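Local structure of catechol 1,2-dioxygenase (Burkholderia ambifaria, 5VXT) at residues 88-92 and 93-97; 14-17 and 18-21; 105-109 and 110-114. The protein probably catalyses the iron(III)-dependent intradiol cleavage of catechol to cis,cis-muconate, using molecular oxygen. All blocks are in the same frame, centred on the assembly; numbering follows the deposited sequence. Where two conformers were deposited one is given.

The three contacts are local turns at helix ends in the N-terminal, largely helical part of the chain. Contact 1 joins helix 85-91 to helix 94-109, and contact 3 closes the far end of that second helix. Their centres lie 22 Å apart. Contact 2 starts helix 17-27, with its centre 32 Å from that of contact 1 and 43 Å from that of contact 3. Only contact 1 borders the ligands: the side chain of Ala90 comes to about 4 Å from the bound catechol, and that of Leu92 to about 4 Å from a phosphatidylethanolamine. Contacts 1 and 2 also meet across the dimer: Tyr97 of one subunit packs on Phe14 and Val19 of the other.

Contact 1. Residues 88-92 and 93-97; sequences LAAGL and GLEKY
The CG of Glu95 is trans to the main-chain nitrogen (chi1 -172°), and the chain runs on extended. This carries the carboxylate back alongside Ala90, where Glu95 OE1 sits 3.3 Å from Ala90 CB. Leu94, with a like first torsion (chi1 174°), lays its CD2 branch against Ala89 CB at 4.0 Å. The other carboxylate oxygen of Glu95, OE2, is held from outside the turn by a hydrogen bond from Gly121 N and a salt bridge to Arg318. Those two partners probably set the rotation of the carboxylate, and the methyl of Ala90 lies against the remaining oxygen.

The backbone between the two helices forms a Schellman motif whose outer bond is bent and weak. Gly93 N bonds to Ala90 O at 3.0 Å, and the weak bond runs from Leu94 N to Ala89 O at 2.9 Å. Gly93 has positive phi (77°), a backbone shape that suits glycine. It ends the turn and is also the N-cap residue of helix 94-109. Ala89 O takes a second, straighter bond from Glu95 N at 3.0 Å, with the donor well above the carbonyl plane. One carbonyl of the first helix thus serves two N-H groups in the opening turn of the next. A water serves the next N-H: it accepts from Lys96 N at 2.9 Å and donates to Ala90 O at 2.8 Å.

The turn is buried between different ligands. Ala90 and Gly121 line the catechol pocket, so the Glu95 bond links the turn to another residue of that pocket. Ala89 and Leu94 line one phosphatidylethanolamine site, and Leu92 lines the other. Trp70 of the second subunit packs on Ala89 and Glu95.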
ATOM      1  N   LEU B  88      -8.176  -3.972  -4.682  1.00 21.44           N
ATOM      2  CA  LEU B  88      -7.050  -4.558  -5.398  1.00 23.75           C
ATOM      3  C   LEU B  88      -6.753  -5.971  -4.903  1.00 21.52           C
ATOM      4  O   LEU B  88      -6.347  -6.837  -5.692  1.00 22.59           O
ATOM      5  CB  LEU B  88      -5.813  -3.672  -5.252  1.00 24.71           C
ATOM      6  CG  LEU B  88      -4.602  -4.133  -6.055  1.00 21.18           C
ATOM      7  CD1 LEU B  88      -4.883  -3.962  -7.536  1.00 20.91           C
ATOM      8  CD2 LEU B  88      -3.379  -3.310  -5.646  1.00 19.79           C
ATOM      9  N   ALA B  89      -6.919  -6.218  -3.596  1.00 22.62           N
ATOM     10  CA  ALA B  89      -6.694  -7.563  -3.081  1.00 18.61           C
ATOM     11  C   ALA B  89      -7.612  -8.563  -3.779  1.00 21.10           C
ATOM     12  O   ALA B  89      -7.205  -9.691  -4.085  1.00 20.63           O
ATOM     13  CB  ALA B  89      -6.901  -7.588  -1.564  1.00 21.19           C
ATOM     14  N   ALA B  90      -8.849  -8.155  -4.054  1.00 19.72           N
ATOM     15  CA  ALA B  90      -9.747  -9.002  -4.837  1.00 21.65           C
ATOM     16  C   ALA B  90      -9.288  -9.085  -6.286  1.00 26.80           C
ATOM     17  O   ALA B  90      -9.210 -10.177  -6.865  1.00 20.70           O
ATOM     18  CB  ALA B  90     -11.175  -8.465  -4.761  1.00 24.03           C
ATOM     19  N   GLY B  91      -8.950  -7.937  -6.876  1.00 25.78           N
ATOM     20  CA  GLY B  91      -8.623  -7.896  -8.289  1.00 27.11           C
ATOM     21  C   GLY B  91      -7.355  -8.642  -8.652  1.00 25.23           C
ATOM     22  O   GLY B  91      -7.225  -9.135  -9.778  1.00 22.22           O
ATOM     23  N   LEU B  92      -6.394  -8.711  -7.734  1.00 25.58           N
ATOM     24  CA  LEU B  92      -5.179  -9.469  -7.979  1.00 25.36           C
ATOM     25  C   LEU B  92      -5.312 -10.922  -7.538  1.00 27.21           C
ATOM     26  O   LEU B  92      -4.330 -11.665  -7.565  1.00 23.47           O
ATOM     27  CB  LEU B  92      -3.976  -8.783  -7.304  1.00 22.05           C
ATOM     28  CG  LEU B  92      -3.594  -7.416  -7.879  1.00 27.03           C
ATOM     29  CD1 LEU B  92      -2.313  -6.868  -7.185  1.00 25.57           C
ATOM     30  CD2 LEU B  92      -3.401  -7.460  -9.390  1.00 24.86           C
ATOM     31  N   GLY B  93      -6.519 -11.359  -7.172  1.00 21.58           N
ATOM     32  CA  GLY B  93      -6.724 -12.745  -6.819  1.00 23.91           C
ATOM     33  C   GLY B  93      -6.221 -13.115  -5.443  1.00 25.55           C
ATOM     34  O   GLY B  93      -6.236 -14.298  -5.090  1.00 21.33           O
ATOM     35  N   LEU B  94      -5.765 -12.141  -4.659  1.00 20.01           N
ATOM     36  CA  LEU B  94      -5.340 -12.445  -3.300  1.00 17.65           C
ATOM     37  C   LEU B  94      -6.514 -12.931  -2.459  1.00 21.40           C
ATOM     38  O   LEU B  94      -6.371 -13.860  -1.654  1.00 22.38           O
ATOM     39  CB  LEU B  94      -4.687 -11.217  -2.672  1.00 19.06           C
ATOM     40  CG  LEU B  94      -4.294 -11.264  -1.193  1.00 22.59           C
ATOM     41  CD1 LEU B  94      -3.305 -12.395  -0.884  1.00 25.40           C
ATOM     42  CD2 LEU B  94      -3.726  -9.923  -0.730  1.00 16.74           C
ATOM     43  N   GLU B  95      -7.685 -12.319  -2.636  1.00 20.02           N
ATOM     44  CA  GLU B  95      -8.843 -12.739  -1.849  1.00 19.27           C
ATOM     45  C   GLU B  95      -9.264 -14.156  -2.220  1.00 20.62           C
ATOM     46  O   GLU B  95      -9.601 -14.963  -1.339  1.00 22.68           O
ATOM     47  CB  GLU B  95      -9.984 -11.744  -2.039  1.00 22.92           C
ATOM     48  CG  GLU B  95     -11.172 -11.962  -1.114  1.00 22.34           C
ATOM     49  CD  GLU B  95     -12.093 -10.748  -1.020  1.00 23.42           C
ATOM     50  OE1 GLU B  95     -12.024  -9.846  -1.885  1.00 23.92           O
ATOM     51  OE2 GLU B  95     -12.902 -10.698  -0.069  1.00 23.20           O
ATOM     52  N   LYS B  96      -9.237 -14.483  -3.519  1.00 24.67           N
ATOM     53  CA  LYS B  96      -9.484 -15.859  -3.947  1.00 23.14           C
ATOM     54  C   LYS B  96      -8.429 -16.798  -3.379  1.00 25.88           C
ATOM     55  O   LYS B  96      -8.746 -17.916  -2.959  1.00 24.01           O
ATOM     56  CB  LYS B  96      -9.514 -15.947  -5.478  1.00 20.76           C
ATOM     57  CG  LYS B  96      -9.579 -17.367  -6.019  1.00 22.08           C
ATOM     58  CD  LYS B  96     -10.826 -18.144  -5.526  1.00 24.56           C
ATOM     59  CE  LYS B  96     -10.911 -19.505  -6.192  1.00 29.15           C
ATOM     60  NZ  LYS B  96     -12.083 -20.289  -5.682  1.00 23.91           N
ATOM     61  N   TYR B  97      -7.170 -16.351  -3.327  1.00 21.30           N
ATOM     62  CA  TYR B  97      -6.113 -17.205  -2.792  1.00 22.00           C
ATOM     63  C   TYR B  97      -6.436 -17.646  -1.369  1.00 21.28           C
ATOM     64  O   TYR B  97      -6.199 -18.802  -0.999  1.00 19.14           O
ATOM     65  CB  TYR B  97      -4.761 -16.477  -2.840  1.00 18.43           C
ATOM     66  CG  TYR B  97      -3.572 -17.391  -2.620  1.00 20.29           C
ATOM     67  CD1 TYR B  97      -3.296 -18.424  -3.509  1.00 20.70           C
ATOM     68  CD2 TYR B  97      -2.726 -17.221  -1.528  1.00 19.29           C
ATOM     69  CE1 TYR B  97      -2.218 -19.267  -3.313  1.00 22.13           C
ATOM     70  CE2 TYR B  97      -1.645 -18.057  -1.324  1.00 21.75           C
ATOM     71  CZ  TYR B  97      -1.395 -19.076  -2.214  1.00 22.53           C
ATOM     72  OH  TYR B  97      -0.309 -19.906  -2.019  1.00 24.17           O
TER
HETATM   73  O   HOH W   1      -9.906 -12.642  -5.653  1.00 21.80           O

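Contact 2. Residues 14-17 and 18-21; sequences FDTK and EVQD
Thr16 OG1 accepts a weak bond from Val19 N at 3.4 Å and so marks Thr16 as the N-cap of helix 17-27. Its first torsion (chi1 62°) places the hydroxyl between the backbone N and the carbonyl carbon, where it can face the first turn. OG1 also bonds to Val13 O, just before the turn. The CG2 methyl of Val19 lies close by, 3.3 Å from Thr16 OG1.

The tight side is built by Phe14, Val19 and Gln20. The side chain of Gln20 bends at chi2 (-55°) and brings its amide back over Phe14. Gln20 NE2 donates to Phe14 O at 2.8 Å, and that oxygen lies in the plane of the Gln20 amide. Gln20 NE2 also stands over one face of the Phe14 ring, offset toward the rim, 3.5 Å from Phe14 CZ. Ring and amide planes are 75° apart, so the amide stands steeply on the ring rather than stacking flat. Val19 CG1 approaches the ring obliquely, 4.1 Å from Phe14 CD1. Phe56 of helix 42-62 and Tyr97 of the second subunit pack on both Phe14 and Val19.

The side of Lys17, Glu18 and Asp21 is looser and more exposed, though Ile100 of the second subunit packs on Glu18. A water donates to both Thr16 OG1 and Glu18 OE1, linking cap and carboxylate. Asp21 N bonds to Lys17 O in the regular helical way. The Lys17 chain bends only at its last torsion. Lys17 NZ forms a salt bridge with weak bonds to the Asp21 carboxylate, 3.3 Å from Asp21 OD2 and 3.4 Å from Asp21 OD1.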
ATOM      1  N   PHE B  14      21.887  -8.661  -3.439  1.00 17.81           N
ATOM      2  CA  PHE B  14      20.995  -9.136  -2.385  1.00 17.59           C
ATOM      3  C   PHE B  14      21.724 -10.025  -1.380  1.00 23.61           C
ATOM      4  O   PHE B  14      21.472  -9.941  -0.173  1.00 28.63           O
ATOM      5  CB  PHE B  14      19.801  -9.875  -2.987  1.00 21.48           C
ATOM      6  CG  PHE B  14      18.884 -10.451  -1.950  1.00 20.29           C
ATOM      7  CD1 PHE B  14      17.974  -9.644  -1.288  1.00 22.67           C
ATOM      8  CD2 PHE B  14      18.965 -11.789  -1.606  1.00 24.78           C
ATOM      9  CE1 PHE B  14      17.140 -10.176  -0.317  1.00 18.88           C
ATOM     10  CE2 PHE B  14      18.124 -12.338  -0.627  1.00 27.10           C
ATOM     11  CZ  PHE B  14      17.218 -11.526   0.016  1.00 25.97           C
ATOM     12  N   ASP B  15      22.633 -10.875  -1.846  1.00 25.71           N
ATOM     13  CA  ASP B  15      23.270 -11.817  -0.935  1.00 29.82           C
ATOM     14  C   ASP B  15      24.396 -11.200  -0.119  1.00 33.80           C
ATOM     15  O   ASP B  15      24.990 -11.906   0.703  1.00 44.45           O
ATOM     16  CB  ASP B  15      23.797 -13.019  -1.707  1.00 28.27           C
ATOM     17  CG  ASP B  15      22.683 -13.874  -2.240  1.00 39.82           C
ATOM     18  OD1 ASP B  15      22.798 -14.384  -3.370  1.00 48.82           O
ATOM     19  OD2 ASP B  15      21.668 -13.998  -1.529  1.00 34.37           O
ATOM     20  N   THR B  16      24.693  -9.920  -0.304  1.00 23.17           N
ATOM     21  CA  THR B  16      25.759  -9.294   0.469  1.00 25.86           C
ATOM     22  C   THR B  16      25.364  -9.166   1.936  1.00 27.68           C
ATOM     23  O   THR B  16      24.183  -9.067   2.280  1.00 23.65           O
ATOM     24  CB  THR B  16      26.095  -7.917  -0.088  1.00 26.78           C
ATOM     25  OG1 THR B  16      24.947  -7.055   0.008  1.00 25.27           O
ATOM     26  CG2 THR B  16      26.536  -8.046  -1.537  1.00 28.03           C
ATOM     27  N   LYS B  17      26.379  -9.162   2.805  1.00 28.02           N
ATOM     28  CA  LYS B  17      26.128  -9.022   4.234  1.00 25.07           C
ATOM     29  C   LYS B  17      25.465  -7.695   4.560  1.00 25.69           C
ATOM     30  O   LYS B  17      24.656  -7.628   5.492  1.00 22.15           O
ATOM     31  CB  LYS B  17      27.435  -9.164   5.017  1.00 30.73           C
ATOM     32  CG  LYS B  17      27.254  -9.046   6.520  1.00 27.92           C
ATOM     33  CD  LYS B  17      28.570  -8.946   7.258  1.00 35.99           C
ATOM     34  CE  LYS B  17      28.318  -8.677   8.736  1.00 40.59           C
ATOM     35  NZ  LYS B  17      27.229  -9.549   9.284  1.00 41.70           N
ATOM     36  N   GLU B  18      25.783  -6.629   3.811  1.00 24.71           N
ATOM     37  CA  GLU B  18      25.172  -5.333   4.100  1.00 24.07           C
ATOM     38  C   GLU B  18      23.668  -5.376   3.880  1.00 19.02           C
ATOM     39  O   GLU B  18      22.902  -4.828   4.681  1.00 20.24           O
ATOM     40  CB  GLU B  18      25.774  -4.217   3.243  1.00 25.16           C
ATOM     41  CG  GLU B  18      25.071  -2.870   3.544  1.00 36.95           C
ATOM     42  CD  GLU B  18      25.562  -1.657   2.748  1.00 39.84           C
ATOM     43  OE1 GLU B  18      26.339  -1.830   1.785  1.00 43.59           O
ATOM     44  OE2 GLU B  18      25.135  -0.522   3.092  1.00 26.65           O
ATOM     45  N   VAL B  19      23.228  -6.013   2.797  1.00 20.15           N
ATOM     46  CA  VAL B  19      21.790  -6.120   2.534  1.00 16.62           C
ATOM     47  C   VAL B  19      21.115  -7.029   3.555  1.00 17.10           C
ATOM     48  O   VAL B  19      20.030  -6.715   4.050  1.00 18.37           O
ATOM     49  CB  VAL B  19      21.547  -6.599   1.097  1.00 17.19           C
ATOM     50  CG1 VAL B  19      20.058  -6.865   0.876  1.00 15.62           C
ATOM     51  CG2 VAL B  19      22.059  -5.539   0.115  1.00 21.25           C
ATOM     52  N   GLN B  20      21.739  -8.158   3.895  1.00 18.57           N
ATOM     53  CA  GLN B  20      21.144  -9.035   4.906  1.00 19.54           C
ATOM     54  C   GLN B  20      21.105  -8.364   6.277  1.00 24.25           C
ATOM     55  O   GLN B  20      20.141  -8.542   7.033  1.00 22.07           O
ATOM     56  CB  GLN B  20      21.895 -10.367   4.963  1.00 23.80           C
ATOM     57  CG  GLN B  20      21.799 -11.155   3.656  1.00 25.08           C
ATOM     58  CD  GLN B  20      20.356 -11.391   3.227  1.00 31.63           C
ATOM     59  OE1 GLN B  20      19.545 -11.900   4.002  1.00 30.01           O
ATOM     60  NE2 GLN B  20      20.030 -11.014   1.998  1.00 29.16           N
ATOM     61  N   ASP B  21      22.137  -7.580   6.615  1.00 20.16           N
ATOM     62  CA  ASP B  21      22.097  -6.837   7.869  1.00 20.56           C
ATOM     63  C   ASP B  21      20.998  -5.796   7.849  1.00 21.45           C
ATOM     64  O   ASP B  21      20.349  -5.545   8.873  1.00 20.30           O
ATOM     65  CB  ASP B  21      23.443  -6.154   8.144  1.00 21.60           C
ATOM     66  CG  ASP B  21      24.481  -7.112   8.660  1.00 29.05           C
ATOM     67  OD1 ASP B  21      24.125  -8.281   8.922  1.00 30.97           O
ATOM     68  OD2 ASP B  21      25.655  -6.693   8.803  1.00 30.84           O
TER
HETATM   69  O   HOH W   2      26.710  -4.553   0.027  1.00 47.43           O

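Contact 3. Residues 105-109 and 110-114; sequences EDEAI and GLDGG
A Schellman motif closes the C-terminal end of helix 94-109, with Asp106 and Leu111 joined across it. Leu111 N donates to Asp106 O at 2.8 Å. Inside that loop Gly110 N makes a weak bond to Glu107 O at 3.4 Å. Gly110 has positive phi (74°), which turns the chain out of the helix toward the loop before strand 125-126.

An apolar contact lies on one side of the turn. In Ile109 a first torsion of 62° tucks CG1 over the main chain, flanked by N and C, and Ile109 CD1 reaches 3.7 Å from Leu111 CG. Val308 and the side chain of Arg249 also pack on Leu111.

Asp106 presents its CB to the turn, with Asp106 CB 3.7 Å from Leu111 O. Its carboxylate is engaged beyond the turn, where OD2 forms salt bridges with both Arg117 and Arg249. Arg249 therefore meets two residues of the motif, and these bonds tie the helix end to neighbouring loops.

On the exposed side Asp112 folds back beside Glu107. Asp112 OD2 lies 3.6 Å from Glu107 CA. The two carboxylate planes are 43° apart, and their like charges may disfavour a closer approach: Glu107 OE2 and Asp112 OD2 remain 4.2 Å apart.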
ATOM      1  N   GLU B 105      -7.590 -26.683   3.447  1.00 24.18           N
ATOM      2  CA  GLU B 105      -7.669 -27.118   4.839  0.56 28.29           C
ATOM      3  C   GLU B 105      -8.906 -27.978   5.066  1.00 29.39           C
ATOM      4  O   GLU B 105      -8.821 -29.039   5.685  1.00 30.63           O
ATOM      5  CB  GLU B 105      -7.658 -25.904   5.771  0.56 30.07           C
ATOM      6  CG  GLU B 105      -7.599 -26.240   7.267  0.56 30.45           C
ATOM      7  CD  GLU B 105      -7.153 -25.053   8.115  0.56 38.52           C
ATOM      8  OE1 GLU B 105      -6.887 -23.970   7.547  0.56 39.62           O
ATOM      9  OE2 GLU B 105      -7.059 -25.203   9.350  0.56 42.74           O
ATOM     10  N   ASP B 106     -10.058 -27.536   4.556  1.00 30.50           N
ATOM     11  CA  ASP B 106     -11.302 -28.290   4.684  1.00 31.88           C
ATOM     12  C   ASP B 106     -11.198 -29.658   4.016  1.00 31.59           C
ATOM     13  O   ASP B 106     -11.735 -30.652   4.522  1.00 28.19           O
ATOM     14  CB  ASP B 106     -12.457 -27.497   4.067  1.00 32.32           C
ATOM     15  CG  ASP B 106     -12.892 -26.339   4.925  1.00 32.06           C
ATOM     16  OD1 ASP B 106     -12.343 -26.192   6.032  1.00 30.71           O
ATOM     17  OD2 ASP B 106     -13.794 -25.586   4.493  1.00 35.95           O
ATOM     18  N   GLU B 107     -10.527 -29.721   2.864  1.00 30.36           N
ATOM     19  CA  GLU B 107     -10.372 -30.993   2.167  1.00 33.62           C
ATOM     20  C   GLU B 107      -9.549 -31.976   2.988  1.00 34.54           C
ATOM     21  O   GLU B 107      -9.819 -33.181   2.980  1.00 40.53           O
ATOM     22  CB  GLU B 107      -9.725 -30.754   0.801  1.00 34.77           C
ATOM     23  CG  GLU B 107      -9.446 -32.017   0.018  1.00 43.38           C
ATOM     24  CD  GLU B 107      -9.170 -31.737  -1.441  1.00 58.85           C
ATOM     25  OE1 GLU B 107      -8.245 -32.364  -1.997  1.00 69.48           O
ATOM     26  OE2 GLU B 107      -9.877 -30.887  -2.028  1.00 56.06           O
ATOM     27  N   ALA B 108      -8.540 -31.479   3.710  1.00 30.40           N
ATOM     28  CA  ALA B 108      -7.680 -32.373   4.475  1.00 36.86           C
ATOM     29  C   ALA B 108      -8.410 -32.968   5.666  1.00 28.50           C
ATOM     30  O   ALA B 108      -8.141 -34.109   6.054  1.00 39.55           O
ATOM     31  CB  ALA B 108      -6.427 -31.628   4.944  1.00 40.42           C
ATOM     32  N   ILE B 109      -9.348 -32.223   6.250  1.00 31.93           N
ATOM     33  CA  ILE B 109     -10.086 -32.707   7.409  1.00 30.98           C
ATOM     34  C   ILE B 109     -11.477 -33.211   7.055  1.00 38.39           C
ATOM     35  O   ILE B 109     -12.241 -33.567   7.962  1.00 42.24           O
ATOM     36  CB  ILE B 109     -10.179 -31.618   8.491  1.00 31.99           C
ATOM     37  CG1 ILE B 109     -10.936 -30.405   7.965  1.00 40.99           C
ATOM     38  CG2 ILE B 109      -8.787 -31.224   8.961  1.00 28.33           C
ATOM     39  CD1 ILE B 109     -11.087 -29.308   8.981  1.00 46.06           C
ATOM     40  N   GLY B 110     -11.833 -33.244   5.772  1.00 37.17           N
ATOM     41  CA  GLY B 110     -13.129 -33.765   5.383  1.00 43.38           C
ATOM     42  C   GLY B 110     -14.297 -32.857   5.698  1.00 40.92           C
ATOM     43  O   GLY B 110     -15.402 -33.346   5.947  1.00 42.40           O
ATOM     44  N   LEU B 111     -14.086 -31.541   5.689  1.00 36.73           N
ATOM     45  CA  LEU B 111     -15.140 -30.558   5.914  1.00 39.37           C
ATOM     46  C   LEU B 111     -15.530 -29.818   4.634  1.00 40.06           C
ATOM     47  O   LEU B 111     -15.919 -28.650   4.684  1.00 36.05           O
ATOM     48  CB  LEU B 111     -14.715 -29.547   6.978  1.00 41.94           C
ATOM     49  CG  LEU B 111     -14.653 -29.955   8.451  1.00 51.16           C
ATOM     50  CD1 LEU B 111     -15.070 -28.778   9.317  1.00 53.64           C
ATOM     51  CD2 LEU B 111     -15.507 -31.176   8.747  1.00 53.37           C
ATOM     52  N   ASP B 112     -15.439 -30.473   3.483  1.00 34.52           N
ATOM     53  CA  ASP B 112     -15.629 -29.800   2.203  1.00 34.94           C
ATOM     54  C   ASP B 112     -16.918 -30.219   1.500  1.00 38.32           C
ATOM     55  O   ASP B 112     -17.002 -30.175   0.271  1.00 37.44           O
ATOM     56  CB  ASP B 112     -14.421 -30.046   1.300  1.00 37.64           C
ATOM     57  CG  ASP B 112     -14.088 -31.519   1.159  1.00 43.10           C
ATOM     58  OD1 ASP B 112     -14.631 -32.330   1.938  1.00 49.24           O
ATOM     59  OD2 ASP B 112     -13.293 -31.870   0.259  1.00 44.48           O
ATOM     60  N   GLY B 113     -17.942 -30.610   2.256  1.00 39.55           N
ATOM     61  CA  GLY B 113     -19.140 -31.095   1.609  1.00 34.41           C
ATOM     62  C   GLY B 113     -20.342 -30.176   1.624  1.00 36.29           C
ATOM     63  O   GLY B 113     -21.392 -30.527   1.083  1.00 38.73           O
ATOM     64  N   GLY B 114     -20.225 -29.007   2.239  1.00 32.57           N
ATOM     65  CA  GLY B 114     -21.322 -28.065   2.257  1.00 36.12           C
ATOM     66  C   GLY B 114     -21.356 -27.200   1.013  1.00 30.87           C
ATOM     67  O   GLY B 114     -20.635 -27.417   0.036  1.00 29.83           O
TER